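PDB 6JIF: branched-chain-amino-acid aminotransferase, which catalyses the reversible, pyridoxal-5'-phosphate-dependent transfer of the amino group between branched-chain amino acids and 2-oxoglutarate. Local coordinates for residues T200-V205 / V263-T268; Q98-M103 / V115-F120. All blocks are in the same frame, centred on the assembly; numbering follows the deposited sequence.

Contact 1. Residues T200-V205 / V263-T268; sequences TGAAKV and VLPGIT. With PLP (pyridoxal-5'-phosphate), chain D.
Leu-264 lies between the loop at Ala-202 to Lys-204 and the ring of pyridoxal-5'-phosphate. The two methyls of Leu-264 take different partners. CD2 packs on the Ala-203 carbonyl group, 3.6 Å from Ala-203 C, and also touches CB of Lys-204. CD1 lies 3.7 Å from C4 of the cofactor. CG sits 3.6 Å from cofactor C3, and CB lies near C2. CB, CG and CD1 all pack over one face of the pyridine ring. No hydrogen bond joins the two segments directly. Further along, CD of Pro-265 rests 3.4 Å from Ala-202 O, and CB of Ala-202 packs beside the same proline ring.

Lys-204 reaches the cofactor from the other segment. Its chain is extended through chi3 and bends only at chi4 (67°), which brings NZ to C4A, now the imine carbon. NZ is bonded to cofactor C4A at 1.3 Å, the length of an imine. NZ also has a weak hydrogen bond to Tyr-209 OH.

Gly-266 is the N-cap of helix 267-278, and the phosphate sits at this helix start. Ile-267 N gives a nearly straight bond to O2P (168°). Thr-268 grips O1P twice, through its backbone N and through OG1 at 2.8 Å. The Thr-268 hydroxyl stands beside its own backbone N (chi1 -45°), so both donors reach one oxygen. The helix dipole probably adds to the hold on the negative phosphate. A lysine Schiff base, an apolar residue over the ring and a helix N-terminus at the phosphate together make the internal aldimine site of a class IV (fold type IV) aminotransferase.

Contact 2. Residues Q98-M103 / V115-F120; sequences QNALRM and VDTEQF. With PLP (pyridoxal-5'-phosphate), chain D.
Ala-100 and Thr-117 mark the closest backbone approach of helix 96-109 and the first turn of helix 117-130, with their CA atoms 5.4 Å apart. Thr-117 sets OG1 and CG2 against Ala-100 CB, and its OG1 is hydrogen-bonded to Gln-104 NE2. Phe-120 packs against Ala-100; its CG, anti to the backbone N (chi1 -177°), carries the ring against helix 96-109. One face lies against the Ala-100 backbone, with CA 3.8 Å above the ring centre, and Ala-100 CB is 3.5 Å from Phe-120 CD1. Asn-99 CB meets the ring obliquely, while its amide turns off to Glu-79.

Met-103 makes a Met-aromatic contact at the ring edge, SD 5.2 Å from the centroid. Its methyl CE meets that edge at Phe-120 CE2, 3.8 Å away, and also touches Val-115 CG2. The two helices are consecutive, joined by a short loop, and pack together in the class IV fold. A water bridges Ala-100 O and Val-115 O, donating to both. With an alanine in place of Phe-120, a gap is likely to open beside Ala-100 and the Met-103 thioether to lose its aromatic partner.

Asp-116 caps helix 117-130, its OD1 accepting from Gln-119 N. Across helix 96-109, Arg-102 NH1 binds cofactor O2P at 2.7 Å, and NH2 adds a weak bond.

Both contacts are buried, but the centre of contact 1 is about 8 Å, and that of contact 2 about 15 Å, from the centre of the chain. Contact 2 sits further out, beside solvent-facing residues such as Asp-116. Contact 1 joins two loops and a helix start around the cofactor, with a covalent bond and phosphate binding. Contact 2 packs two helices through apolar side chains and a water. They share no segment, yet they meet at Arg-102, whose NH1 probably hydrogen-bonds Pro-265 O, 3.1 Å away. The same guanidinium has a salt bridge with Glu-79. Ile-267 CD1 also packs on Asn-99, and Lys-204 CD on Arg-102 NH2, and both contacts serve one phosphate.

Contact 1. Residues T200-V205 / V263-T268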
ATOM      1  N   THR B 200       0.810  -8.488   3.096  1.00 17.47           N
ATOM      2  CA  THR B 200      -0.556  -8.390   2.608  1.00 16.34           C
ATOM      3  C   THR B 200      -0.717  -9.000   1.209  1.00 15.63           C
ATOM      4  O   THR B 200      -1.724  -8.736   0.540  1.00 15.66           O
ATOM      5  CB  THR B 200      -1.005  -6.929   2.612  1.00 20.64           C
ATOM      6  OG1 THR B 200      -0.089  -6.126   1.862  1.00 18.33           O
ATOM      7  CG2 THR B 200      -1.072  -6.383   4.001  1.00 19.77           C
ATOM      8  N   GLY B 201       0.225  -9.867   0.791  1.00 16.32           N
ATOM      9  CA  GLY B 201       0.233 -10.384  -0.584  1.00 13.52           C
ATOM     10  C   GLY B 201      -0.982 -11.237  -0.957  1.00 14.21           C
ATOM     11  O   GLY B 201      -1.321 -11.336  -2.141  1.00 16.49           O
ATOM     12  N   ALA B 202      -1.655 -11.843   0.034  1.00 16.91           N
ATOM     13  CA  ALA B 202      -2.830 -12.649  -0.237  1.00 18.07           C
ATOM     14  C   ALA B 202      -4.120 -11.854  -0.182  1.00 15.40           C
ATOM     15  O   ALA B 202      -5.176 -12.420  -0.453  1.00 18.49           O
ATOM     16  CB  ALA B 202      -2.944 -13.838   0.717  1.00 15.88           C
ATOM     17  N   ALA B 203      -4.054 -10.570   0.113  1.00 14.98           N
ATOM     18  CA  ALA B 203      -5.201  -9.665   0.069  1.00 14.81           C
ATOM     19  C   ALA B 203      -5.097  -8.781  -1.176  1.00 24.25           C
ATOM     20  O   ALA B 203      -3.991  -8.408  -1.584  1.00 19.90           O
ATOM     21  CB  ALA B 203      -5.234  -8.800   1.319  1.00 15.15           C
ATOM     22  N   LYS B 204      -6.246  -8.452  -1.794  1.00 18.86           N
ATOM     23  CA  LYS B 204      -6.192  -7.629  -3.001  1.00 22.38           C
ATOM     24  C   LYS B 204      -6.274  -6.172  -2.556  1.00 25.59           C
ATOM     25  O   LYS B 204      -7.317  -5.517  -2.605  1.00 16.35           O
ATOM     26  CB  LYS B 204      -7.294  -8.011  -3.973  1.00 21.05           C
ATOM     27  CG  LYS B 204      -6.924  -7.719  -5.428  1.00 23.87           C
ATOM     28  CD  LYS B 204      -7.816  -8.496  -6.336  1.00 24.34           C
ATOM     29  CE  LYS B 204      -7.411  -8.309  -7.798  1.00 24.56           C
ATOM     30  NZ  LYS B 204      -6.092  -8.919  -8.080  1.00 28.43           N
ATOM     31  N   VAL B 205      -5.118  -5.646  -2.119  1.00 15.11           N
ATOM     32  CA  VAL B 205      -5.085  -4.318  -1.526  1.00 15.51           C
ATOM     33  C   VAL B 205      -4.044  -3.469  -2.261  1.00 15.23           C
ATOM     34  O   VAL B 205      -3.120  -3.985  -2.916  1.00 14.61           O
ATOM     35  CB  VAL B 205      -4.790  -4.403  -0.022  1.00 15.49           C
ATOM     36  CG1 VAL B 205      -5.851  -5.249   0.700  1.00 15.89           C
ATOM     37  CG2 VAL B 205      -3.340  -4.909   0.221  1.00 14.77           C
ATOM     38  N   VAL B 263       1.136 -15.493  -2.143  1.00 16.38           N
ATOM     39  CA  VAL B 263       0.458 -15.509  -3.449  1.00 15.95           C
ATOM     40  C   VAL B 263      -0.987 -15.023  -3.328  1.00 18.79           C
ATOM     41  O   VAL B 263      -1.754 -15.459  -2.463  1.00 17.01           O
ATOM     42  CB  VAL B 263       0.518 -16.932  -4.040  1.00 12.71           C
ATOM     43  CG1 VAL B 263      -0.290 -17.060  -5.340  1.00 14.33           C
ATOM     44  CG2 VAL B 263       1.956 -17.363  -4.316  1.00 24.53           C
ATOM     45  N   LEU B 264      -1.407 -14.195  -4.270  1.00 16.96           N
ATOM     46  CA  LEU B 264      -2.799 -13.751  -4.331  1.00 20.71           C
ATOM     47  C   LEU B 264      -3.690 -14.879  -4.839  1.00 16.97           C
ATOM     48  O   LEU B 264      -3.455 -15.401  -5.940  1.00 14.88           O
ATOM     49  CB  LEU B 264      -2.901 -12.526  -5.247  1.00 19.82           C
ATOM     50  CG  LEU B 264      -4.157 -11.643  -5.201  1.00 19.12           C
ATOM     51  CD1 LEU B 264      -5.310 -12.347  -5.816  1.00 18.58           C
ATOM     52  CD2 LEU B 264      -4.586 -11.166  -3.822  1.00 19.84           C
ATOM     53  N   PRO B 265      -4.693 -15.314  -4.079  1.00 13.78           N
ATOM     54  CA  PRO B 265      -5.500 -16.457  -4.524  1.00 17.33           C
ATOM     55  C   PRO B 265      -6.501 -16.056  -5.599  1.00 14.72           C
ATOM     56  O   PRO B 265      -7.564 -15.531  -5.284  1.00 14.45           O
ATOM     57  CB  PRO B 265      -6.220 -16.922  -3.242  1.00 19.41           C
ATOM     58  CG  PRO B 265      -6.077 -15.770  -2.307  1.00 20.60           C
ATOM     59  CD  PRO B 265      -4.887 -14.998  -2.653  1.00 18.14           C
ATOM     60  N   GLY B 266      -6.123 -16.209  -6.867  1.00 13.64           N
ATOM     61  CA  GLY B 266      -6.939 -15.669  -7.936  1.00 17.27           C
ATOM     62  C   GLY B 266      -8.155 -16.522  -8.213  1.00 16.09           C
ATOM     63  O   GLY B 266      -8.135 -17.743  -8.024  1.00 13.78           O
ATOM     64  N   ILE B 267      -9.223 -15.854  -8.657  1.00 14.01           N
ATOM     65  CA  ILE B 267     -10.461 -16.558  -9.053  1.00 13.50           C
ATOM     66  C   ILE B 267     -10.317 -17.228 -10.430  1.00 15.70           C
ATOM     67  O   ILE B 267     -10.843 -18.315 -10.656  1.00 13.88           O
ATOM     68  CB  ILE B 267     -11.626 -15.556  -9.024  1.00 15.35           C
ATOM     69  CG1 ILE B 267     -11.821 -15.043  -7.566  1.00 20.54           C
ATOM     70  CG2 ILE B 267     -12.966 -16.183  -9.493  1.00 14.33           C
ATOM     71  CD1 ILE B 267     -12.632 -13.764  -7.514  1.00 23.88           C
ATOM     72  N   THR B 268      -9.586 -16.606 -11.355  1.00 16.86           N
ATOM     73  CA  THR B 268      -9.307 -17.291 -12.615  1.00 15.50           C
ATOM     74  C   THR B 268      -8.508 -18.542 -12.353  1.00 15.06           C
ATOM     75  O   THR B 268      -8.842 -19.607 -12.870  1.00 13.28           O
ATOM     76  CB  THR B 268      -8.589 -16.353 -13.578  1.00 13.40           C
ATOM     77  OG1 THR B 268      -9.246 -15.069 -13.563  1.00 15.32           O
ATOM     78  CG2 THR B 268      -8.536 -16.945 -15.049  1.00 15.68           C
TER
HETATM   79  N1  PLP D 401      -2.187 -12.119  -8.952  1.00 18.12           N
HETATM   80  C2  PLP D 401      -2.211 -10.876  -8.395  1.00 21.86           C
HETATM   81  C2A PLP D 401      -0.951 -10.405  -7.741  1.00 21.89           C
HETATM   82  C3  PLP D 401      -3.383 -10.119  -8.392  1.00 26.89           C
HETATM   83  O3  PLP D 401      -3.398  -8.894  -7.777  1.00 27.39           O
HETATM   84  C4  PLP D 401      -4.549 -10.629  -9.020  1.00 26.24           C
HETATM   85  C4A PLP D 401      -5.892  -9.938  -8.871  1.00 21.50           C
HETATM   86  C5  PLP D 401      -4.459 -11.910  -9.599  1.00 21.81           C
HETATM   87  C6  PLP D 401      -3.297 -12.619  -9.534  1.00 23.87           C
HETATM   88  C5A PLP D 401      -5.561 -12.572 -10.365  1.00 22.42           C
HETATM   89  O4P PLP D 401      -6.715 -12.646  -9.618  1.00 20.87           O
HETATM   90  P   PLP D 401      -8.096 -12.902 -10.375  1.00 18.33           P
HETATM   91  O1P PLP D 401      -7.990 -14.150 -11.217  1.00 17.61           O
HETATM   92  O2P PLP D 401      -9.059 -13.118  -9.198  1.00 15.20           O
HETATM   93  O3P PLP D 401      -8.471 -11.725 -11.270  1.00 20.47           O

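Contact 2. Residues Q98-M103 / V115-F120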
ATOM      1  N   GLN B  98     -17.307 -15.426  -5.441  1.00 18.12           N
ATOM      2  CA  GLN B  98     -15.878 -15.574  -5.089  1.00 16.47           C
ATOM      3  C   GLN B  98     -15.218 -14.224  -4.850  1.00 13.34           C
ATOM      4  O   GLN B  98     -14.336 -14.100  -3.970  1.00 15.42           O
ATOM      5  CB  GLN B  98     -15.119 -16.349  -6.186  1.00 15.52           C
ATOM      6  CG  GLN B  98     -15.500 -17.830  -6.228  1.00 20.07           C
ATOM      7  CD  GLN B  98     -15.140 -18.529  -4.962  1.00 21.00           C
ATOM      8  OE1 GLN B  98     -14.036 -18.344  -4.398  1.00 23.82           O
ATOM      9  NE2 GLN B  98     -16.082 -19.300  -4.455  1.00 28.06           N
ATOM     10  N   ASN B  99     -15.606 -13.200  -5.629  1.00 12.98           N
ATOM     11  CA  ASN B  99     -15.132 -11.859  -5.354  1.00 13.44           C
ATOM     12  C   ASN B  99     -15.581 -11.395  -3.983  1.00 15.40           C
ATOM     13  O   ASN B  99     -14.814 -10.764  -3.254  1.00 14.68           O
ATOM     14  CB  ASN B  99     -15.672 -10.893  -6.395  1.00 13.95           C
ATOM     15  CG  ASN B  99     -15.153 -11.244  -7.752  1.00 19.90           C
ATOM     16  OD1 ASN B  99     -15.813 -11.979  -8.482  1.00 20.20           O
ATOM     17  ND2 ASN B  99     -13.928 -10.828  -8.059  1.00 18.46           N
ATOM     18  N   ALA B 100     -16.843 -11.654  -3.649  1.00 16.15           N
ATOM     19  CA  ALA B 100     -17.346 -11.256  -2.330  1.00 18.52           C
ATOM     20  C   ALA B 100     -16.519 -11.885  -1.220  1.00 21.03           C
ATOM     21  O   ALA B 100     -16.135 -11.203  -0.270  1.00 16.33           O
ATOM     22  CB  ALA B 100     -18.812 -11.635  -2.139  1.00 14.13           C
ATOM     23  N   LEU B 101     -16.225 -13.181  -1.335  1.00 13.53           N
ATOM     24  CA  LEU B 101     -15.457 -13.861  -0.288  1.00 13.84           C
ATOM     25  C   LEU B 101     -14.062 -13.250  -0.162  1.00 16.11           C
ATOM     26  O   LEU B 101     -13.560 -12.971   0.940  1.00 16.66           O
ATOM     27  CB  LEU B 101     -15.361 -15.369  -0.590  1.00 14.37           C
ATOM     28  CG  LEU B 101     -16.688 -16.137  -0.414  1.00 26.87           C
ATOM     29  CD1 LEU B 101     -16.759 -17.513  -1.171  1.00 25.92           C
ATOM     30  CD2 LEU B 101     -17.044 -16.346   1.080  1.00 22.08           C
ATOM     31  N   ARG B 102     -13.409 -13.039  -1.304  1.00 14.86           N
ATOM     32  CA  ARG B 102     -12.066 -12.497  -1.241  1.00 13.46           C
ATOM     33  C   ARG B 102     -12.072 -11.090  -0.678  1.00 16.24           C
ATOM     34  O   ARG B 102     -11.161 -10.709   0.059  1.00 16.49           O
ATOM     35  CB  ARG B 102     -11.381 -12.514  -2.615  1.00 13.51           C
ATOM     36  CG  ARG B 102      -9.895 -12.113  -2.474  1.00 14.14           C
ATOM     37  CD  ARG B 102      -9.148 -12.463  -3.826  1.00 12.79           C
ATOM     38  NE  ARG B 102      -9.734 -11.675  -4.929  1.00 13.57           N
ATOM     39  CZ  ARG B 102      -9.525 -11.913  -6.225  1.00 17.98           C
ATOM     40  NH1 ARG B 102      -8.770 -12.929  -6.560  1.00 19.47           N
ATOM     41  NH2 ARG B 102     -10.059 -11.120  -7.161  1.00 15.91           N
ATOM     42  N   MET B 103     -13.062 -10.284  -1.039  1.00 13.56           N
ATOM     43  CA  MET B 103     -13.048  -8.941  -0.509  1.00 16.52           C
ATOM     44  C   MET B 103     -13.320  -8.952   0.987  1.00 18.21           C
ATOM     45  O   MET B 103     -12.816  -8.092   1.702  1.00 15.42           O
ATOM     46  CB  MET B 103     -14.050  -8.053  -1.246  1.00 13.98           C
ATOM     47  CG  MET B 103     -13.625  -6.573  -1.220  1.00 16.54           C
ATOM     48  SD  MET B 103     -14.729  -5.443  -2.109  1.00 19.83           S
ATOM     49  CE  MET B 103     -16.068  -5.487  -0.902  1.00 15.89           C
ATOM     50  N   VAL B 115     -18.492  -6.413   3.483  1.00 16.55           N
ATOM     51  CA  VAL B 115     -19.742  -6.402   2.735  1.00 19.63           C
ATOM     52  C   VAL B 115     -20.174  -7.854   2.619  1.00 19.54           C
ATOM     53  O   VAL B 115     -19.434  -8.665   2.051  1.00 18.05           O
ATOM     54  CB  VAL B 115     -19.564  -5.757   1.356  1.00 21.54           C
ATOM     55  CG1 VAL B 115     -20.912  -5.717   0.566  1.00 20.38           C
ATOM     56  CG2 VAL B 115     -18.996  -4.368   1.517  1.00 18.68           C
ATOM     57  N   ASP B 116     -21.354  -8.181   3.176  1.00 21.81           N
ATOM     58  CA  ASP B 116     -21.814  -9.564   3.123  1.00 17.02           C
ATOM     59  C   ASP B 116     -22.136  -9.959   1.678  1.00 16.47           C
ATOM     60  O   ASP B 116     -22.352  -9.131   0.794  1.00 19.97           O
ATOM     61  CB  ASP B 116     -23.017  -9.797   4.048  1.00 24.30           C
ATOM     62  CG  ASP B 116     -24.230  -8.991   3.658  1.00 39.42           C
ATOM     63  OD1 ASP B 116     -25.019  -9.422   2.758  1.00 39.92           O
ATOM     64  OD2 ASP B 116     -24.420  -7.926   4.288  1.00 51.27           O
ATOM     65  N   THR B 117     -22.120 -11.265   1.451  1.00 15.98           N
ATOM     66  CA  THR B 117     -22.122 -11.785   0.091  1.00 18.92           C
ATOM     67  C   THR B 117     -23.391 -11.414  -0.676  1.00 18.20           C
ATOM     68  O   THR B 117     -23.324 -11.038  -1.850  1.00 18.52           O
ATOM     69  CB  THR B 117     -21.945 -13.300   0.150  1.00 20.17           C
ATOM     70  OG1 THR B 117     -20.653 -13.577   0.664  1.00 24.57           O
ATOM     71  CG2 THR B 117     -22.105 -13.921  -1.281  1.00 26.62           C
ATOM     72  N   GLU B 118     -24.560 -11.472  -0.031  1.00 19.51           N
ATOM     73  CA  GLU B 118     -25.773 -11.185  -0.808  1.00 23.42           C
ATOM     74  C   GLU B 118     -25.864  -9.700  -1.132  1.00 23.00           C
ATOM     75  O   GLU B 118     -26.186  -9.343  -2.260  1.00 24.57           O
ATOM     76  CB  GLU B 118     -27.038 -11.692  -0.099  1.00 38.38           C
ATOM     77  CG  GLU B 118     -27.155 -13.240  -0.150  1.00 54.25           C
ATOM     78  CD  GLU B 118     -26.923 -13.832  -1.581  1.00 67.29           C
ATOM     79  OE1 GLU B 118     -27.687 -13.509  -2.532  1.00 70.16           O
ATOM     80  OE2 GLU B 118     -25.956 -14.619  -1.763  1.00 69.15           O
ATOM     81  N   GLN B 119     -25.463  -8.828  -0.190  1.00 23.70           N
ATOM     82  CA  GLN B 119     -25.346  -7.393  -0.470  1.00 23.90           C
ATOM     83  C   GLN B 119     -24.384  -7.130  -1.635  1.00 20.59           C
ATOM     84  O   GLN B 119     -24.682  -6.353  -2.566  1.00 22.07           O
ATOM     85  CB  GLN B 119     -24.898  -6.681   0.809  1.00 31.37           C
ATOM     86  CG  GLN B 119     -24.617  -5.154   0.766  1.00 43.89           C
ATOM     87  CD  GLN B 119     -24.104  -4.552   2.146  1.00 50.48           C
ATOM     88  OE1 GLN B 119     -23.897  -5.282   3.146  1.00 47.93           O
ATOM     89  NE2 GLN B 119     -23.918  -3.220   2.178  1.00 45.66           N
ATOM     90  N   PHE B 120     -23.212  -7.778  -1.587  1.00 16.71           N
ATOM     91  CA  PHE B 120     -22.200  -7.589  -2.615  1.00 15.38           C
ATOM     92  C   PHE B 120     -22.743  -7.973  -3.982  1.00 16.73           C
ATOM     93  O   PHE B 120     -22.658  -7.187  -4.936  1.00 16.86           O
ATOM     94  CB  PHE B 120     -20.951  -8.405  -2.238  1.00 19.14           C
ATOM     95  CG  PHE B 120     -19.779  -8.251  -3.198  1.00 16.28           C
ATOM     96  CD1 PHE B 120     -19.715  -9.036  -4.369  1.00 13.20           C
ATOM     97  CD2 PHE B 120     -18.765  -7.356  -2.949  1.00 15.31           C
ATOM     98  CE1 PHE B 120     -18.638  -8.933  -5.248  1.00 16.92           C
ATOM     99  CE2 PHE B 120     -17.699  -7.230  -3.815  1.00 16.82           C
ATOM    100  CZ  PHE B 120     -17.615  -8.012  -4.951  1.00 19.04           C
TER
HETATM  101  N1  PLP D 401      -2.187 -12.119  -8.952  1.00 18.12           N
HETATM  102  C2  PLP D 401      -2.211 -10.876  -8.395  1.00 21.86           C
HETATM  103  C2A PLP D 401      -0.951 -10.405  -7.741  1.00 21.89           C
HETATM  104  C3  PLP D 401      -3.383 -10.119  -8.392  1.00 26.89           C
HETATM  105  O3  PLP D 401      -3.398  -8.894  -7.777  1.00 27.39           O
HETATM  106  C4  PLP D 401      -4.549 -10.629  -9.020  1.00 26.24           C
HETATM  107  C4A PLP D 401      -5.892  -9.938  -8.871  1.00 21.50           C
HETATM  108  C5  PLP D 401      -4.459 -11.910  -9.599  1.00 21.81           C
HETATM  109  C6  PLP D 401      -3.297 -12.619  -9.534  1.00 23.87           C
HETATM  110  C5A PLP D 401      -5.561 -12.572 -10.365  1.00 22.42           C
HETATM  111  O4P PLP D 401      -6.715 -12.646  -9.618  1.00 20.87           O
HETATM  112  P   PLP D 401      -8.096 -12.902 -10.375  1.00 18.33           P
HETATM  113  O1P PLP D 401      -7.990 -14.150 -11.217  1.00 17.61           O
HETATM  114  O2P PLP D 401      -9.059 -13.118  -9.198  1.00 15.20           O
HETATM  115  O3P PLP D 401      -8.471 -11.725 -11.270  1.00 20.47           O
HETATM  116  O   HOH W   1     -17.263  -8.595   0.214  1.00 18.16           O